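Local coordinates for ThiJ/PfpI domain protein (Brachyspira murdochii, PDB 4HCJ) that is of unknown function but belongs to the DJ-1/PfpI family of alpha-beta-alpha sandwich proteins and binds magnesium, at residues 155-158 and 159-162; 118-122 and 123-127. All blocks are in the same frame, centred on the assembly; numbering follows the deposited sequence. Where two conformers were deposited one is given.

Interaction 1 (155-158 and 159-162)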
loop_
_atom_site.group_PDB
_atom_site.type_symbol
_atom_site.label_atom_id
_atom_site.label_comp_id
_atom_site.label_asym_id
_atom_site.label_seq_id
_atom_site.Cartn_x
_atom_site.Cartn_y
_atom_site.Cartn_z
ATOM N N THR A 155 -4.736 5.240 4.569
ATOM C CA THR A 155 -4.998 5.411 3.150
ATOM C C THR A 155 -4.657 6.835 2.723
ATOM O O THR A 155 -4.645 7.772 3.542
ATOM C CB THR A 155 -6.454 5.059 2.773
ATOM O OG1 THR A 155 -7.353 5.869 3.536
ATOM C CG2 THR A 155 -6.762 3.575 2.997
ATOM N N ALA A 156 -4.383 7.003 1.431
ATOM C CA ALA A 156 -4.105 8.311 0.864
ATOM C C ALA A 156 -4.642 8.382 -0.553
ATOM O O ALA A 156 -4.869 7.361 -1.209
ATOM C CB ALA A 156 -2.614 8.638 0.911
ATOM N N ASN A 157 -4.823 9.608 -1.038
ATOM C CA ASN A 157 -5.626 9.821 -2.236
ATOM C C ASN A 157 -4.876 9.878 -3.567
ATOM O O ASN A 157 -5.465 10.259 -4.565
ATOM C CB ASN A 157 -6.518 11.056 -2.085
ATOM C CG ASN A 157 -5.744 12.345 -2.107
ATOM O OD1 ASN A 157 -4.520 12.344 -2.096
ATOM N ND2 ASN A 157 -6.462 13.456 -2.095
ATOM N N GLY A 158 -3.603 9.492 -3.602
ATOM C CA GLY A 158 -2.871 9.430 -4.856
ATOM C C GLY A 158 -1.528 10.114 -4.790
ATOM O O GLY A 158 -1.041 10.474 -3.707
ATOM N N PRO A 159 -0.898 10.307 -5.957
ATOM C CA PRO A 159 0.515 10.680 -5.976
ATOM C C PRO A 159 0.803 12.045 -5.369
ATOM O O PRO A 159 1.903 12.222 -4.856
ATOM C CB PRO A 159 0.893 10.610 -7.459
ATOM C CG PRO A 159 -0.418 10.634 -8.197
ATOM C CD PRO A 159 -1.408 9.979 -7.301
ATOM N N THR A 160 -0.173 12.966 -5.379
ATOM C CA THR A 160 0.012 14.297 -4.781
ATOM C C THR A 160 0.155 14.235 -3.264
ATOM O O THR A 160 0.580 15.198 -2.631
ATOM C CB THR A 160 -1.127 15.305 -5.152
ATOM O OG1 THR A 160 -2.358 14.932 -4.513
ATOM C CG2 THR A 160 -1.328 15.387 -6.670
ATOM N N SER A 161 -0.200 13.101 -2.679
ATOM C CA SER A 161 -0.138 12.926 -1.237
ATOM C C SER A 161 0.916 11.922 -0.782
ATOM O O SER A 161 0.885 11.468 0.354
ATOM C CB SER A 161 -1.518 12.539 -0.701
ATOM O OG SER A 161 -2.435 13.580 -0.969
ATOM N N SER A 162 1.862 11.586 -1.654
ATOM C CA SER A 162 2.834 10.541 -1.345
ATOM C C SER A 162 3.645 10.805 -0.073
ATOM O O SER A 162 3.847 9.892 0.751
ATOM C CB SER A 162 3.792 10.318 -2.524
ATOM O OG SER A 162 3.086 9.949 -3.690
#
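Ser161 gives its hydroxyl proton to the side-chain carbonyl of Asn157, with OG 2.7 Å from OD1. The donor lies only moderately tilted, by 25°, from that carbonyl's plane. In Asn157 a chi1 of 71° places the amide between the backbone N and the carbonyl carbon, and a chi2 near zero turns OD1 to Ser161, while ND2 is taken by Asn146. The carboxamide is therefore held at both ends, which fixes its flip. Beside this bond the backbone closes a tight turn: Ser161 N donates to Gly158 O at 2.9 Å. Gly158 has backbone angles (phi 131°) that call for glycine, because a CB would jam against the preceding carbonyl and run into Pro159 CD. At the next residue, Ser162 sends both N and OG to Pro159 O from the same face, OG at 2.8 Å. This is a strand-to-helix junction in an alpha/beta fold, leading from strand 153-156 into helix 162-174. Although Ser161 occupies the N-cap position, its hydroxyl makes no capping bond; the chemistry implies that it ties the coming helix back to the residue that follows the strand.

Interaction 2 (118-122 and 123-127)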
loop_
_atom_site.group_PDB
_atom_site.type_symbol
_atom_site.label_atom_id
_atom_site.label_comp_id
_atom_site.label_asym_id
_atom_site.label_seq_id
_atom_site.Cartn_x
_atom_site.Cartn_y
_atom_site.Cartn_z
ATOM N N LYS A 118 -12.348 -6.586 1.274
ATOM C CA LYS A 118 -13.365 -6.437 2.325
ATOM C C LYS A 118 -12.766 -6.092 3.676
ATOM O O LYS A 118 -13.325 -6.442 4.714
ATOM C CB LYS A 118 -14.248 -7.680 2.436
ATOM C CG LYS A 118 -14.948 -7.993 1.158
ATOM C CD LYS A 118 -15.817 -6.831 0.801
ATOM C CE LYS A 118 -15.583 -6.416 -0.606
ATOM N NZ LYS A 118 -16.744 -6.883 -1.435
ATOM N N ILE A 119 -11.638 -5.399 3.674
ATOM C CA ILE A 119 -11.067 -4.930 4.931
ATOM C C ILE A 119 -11.378 -3.472 5.227
ATOM O O ILE A 119 -10.970 -2.956 6.262
ATOM C CB ILE A 119 -9.539 -5.191 5.034
ATOM C CG1 ILE A 119 -8.724 -4.342 4.038
ATOM C CG2 ILE A 119 -9.226 -6.695 4.919
ATOM C CD1 ILE A 119 -7.287 -4.129 4.509
ATOM N N LEU A 120 -12.125 -2.816 4.347
ATOM C CA LEU A 120 -12.468 -1.410 4.545
ATOM C C LEU A 120 -13.951 -1.208 4.855
ATOM O O LEU A 120 -14.430 -0.068 4.873
ATOM C CB LEU A 120 -12.069 -0.548 3.348
ATOM C CG LEU A 120 -10.596 -0.638 2.937
ATOM C CD1 LEU A 120 -10.317 0.308 1.766
ATOM C CD2 LEU A 120 -9.674 -0.328 4.099
ATOM N N GLU A 121 -14.694 -2.287 5.105
ATOM C CA GLU A 121 -16.110 -2.129 5.406
ATOM C C GLU A 121 -16.301 -1.330 6.693
ATOM O O GLU A 121 -15.763 -1.690 7.744
ATOM C CB GLU A 121 -16.800 -3.483 5.508
ATOM C CG GLU A 121 -16.728 -4.302 4.248
ATOM C CD GLU A 121 -17.817 -5.353 4.185
ATOM O OE1 GLU A 121 -17.812 -6.289 5.012
ATOM O OE2 GLU A 121 -18.692 -5.248 3.302
ATOM N N GLU A 122 -17.056 -0.235 6.605
ATOM C CA GLU A 122 -17.330 0.644 7.743
ATOM C C GLU A 122 -16.077 1.362 8.259
ATOM O O GLU A 122 -16.083 1.847 9.380
ATOM C CB GLU A 122 -18.067 -0.091 8.872
ATOM C CG GLU A 122 -19.125 -1.051 8.378
ATOM C CD GLU A 122 -20.179 -0.399 7.513
ATOM O OE1 GLU A 122 -20.592 0.733 7.834
ATOM O OE2 GLU A 122 -20.607 -1.015 6.502
ATOM N N ILE A 123 -15.031 1.446 7.433
ATOM C CA ILE A 123 -13.787 2.112 7.801
ATOM C C ILE A 123 -13.673 3.445 7.069
ATOM O O ILE A 123 -14.001 3.550 5.881
ATOM C CB ILE A 123 -12.558 1.225 7.450
ATOM C CG1 ILE A 123 -12.656 -0.167 8.082
ATOM C CG2 ILE A 123 -11.241 1.917 7.821
ATOM C CD1 ILE A 123 -12.729 -0.160 9.608
ATOM N N ASN A 124 -13.194 4.468 7.780
ATOM C CA ASN A 124 -12.922 5.767 7.176
ATOM C C ASN A 124 -11.632 5.724 6.378
ATOM O O ASN A 124 -10.582 5.318 6.903
ATOM C CB ASN A 124 -12.788 6.851 8.242
ATOM C CG ASN A 124 -14.072 7.081 9.009
ATOM O OD1 ASN A 124 -15.155 6.672 8.611
ATOM N ND2 ASN A 124 -13.954 7.771 10.117
ATOM N N VAL A 125 -11.710 6.162 5.123
ATOM C CA VAL A 125 -10.588 6.098 4.198
ATOM C C VAL A 125 -10.606 7.294 3.273
ATOM O O VAL A 125 -11.580 8.056 3.227
ATOM C CB VAL A 125 -10.621 4.809 3.329
ATOM C CG1 VAL A 125 -10.691 3.554 4.183
ATOM C CG2 VAL A 125 -11.758 4.857 2.322
ATOM N N THR A 126 -9.531 7.428 2.501
ATOM C CA THR A 126 -9.584 8.235 1.312
ATOM C C THR A 126 -9.032 7.406 0.151
ATOM O O THR A 126 -8.587 6.271 0.351
ATOM C CB THR A 126 -8.870 9.585 1.508
ATOM O OG1 THR A 126 -9.116 10.390 0.354
ATOM C CG2 THR A 126 -7.371 9.392 1.739
ATOM N N CYS A 127 -9.104 7.942 -1.060
ATOM C CA CYS A 127 -8.754 7.167 -2.245
ATOM C C CYS A 127 -8.661 8.101 -3.420
ATOM O O CYS A 127 -8.955 9.288 -3.312
ATOM C CB CYS A 127 -9.806 6.075 -2.527
ATOM S SG CYS A 127 -11.453 6.714 -2.913
HETATM O O HOH W 1 -15.507 4.099 10.860
#
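Ile123 folds its side chain back over the turn that delivers it, and the branch CB, CG1, CD1 meets peptide atoms in sequence. CB rests 3.4 Å from Leu120 O. CG1, placed beside the backbone N (chi1 -55°), comes to 3.5 Å from Glu121 O and also passes Ile119 O. A second bend at chi2 then brings CD1 to 3.9 Å from both Glu121 O and Glu122 O, which lie on one side of it. The side chain also touches Ile153 of strand 153-156. The turn itself is a classic type II beta turn from Leu120 to Ile123, with Glu122 taking the positive phi (66°) expected at its third position. It is closed by Ile123 N donating to Leu120 O at 3.0 Å.

Farther along, the Leu120 and Val125 side chains cross at about a right angle. Val125 CG1 faces both methyls of the leucine fork, 4.0 Å from CD2, and helix 110-116 supplies further apolar neighbours for Leu120. On the polar side, a water donates to Glu122 O at 2.8 Å and only weakly to Asn124 OD1, whose stronger partner is Asn141. Glu121 OE2 is hydrogen-bonded to Asn139 ND2.

Trimming Ile123 to an alanine here would remove the carbons lying across the turn, and is likely to open a gap beside Ile153 and uncover the carbonyl oxygens of Glu121 and Glu122. The Glu122 side chain is about 4 Å from a bound magnesium ion, too far for direct coordination but consistent with a water-mediated or electrostatic association. The chemistry thus implies a division of labour: the backbone bond closes the turn and its aliphatic groups pack against the fold, while Glu121 is held by Asn139 and Glu122 lies near the metal.

Overall arrangement
Interaction 2 comes first along the chain, carrying it from helix 110-116 through a turn into the short strand 124-125, which pairs in parallel with strand 141-142. Interaction 1 follows, where strand 153-156 of the large mixed sheet gives way to helix 162-174. Their centres lie 15 Å apart, yet the two regions touch: Thr155 OG1 is 2.9 Å from Thr126 N, a probable hydrogen bond, and Asn157 CB packs against Cys127 O at 3.3 Å. The chain leaving the small sheet thus meets the end of strand 153-156. Interaction 1 links the main sheet to a helix of the alpha-beta-alpha sandwich, whereas interaction 2 leads from another helix into the separate two-stranded sheet.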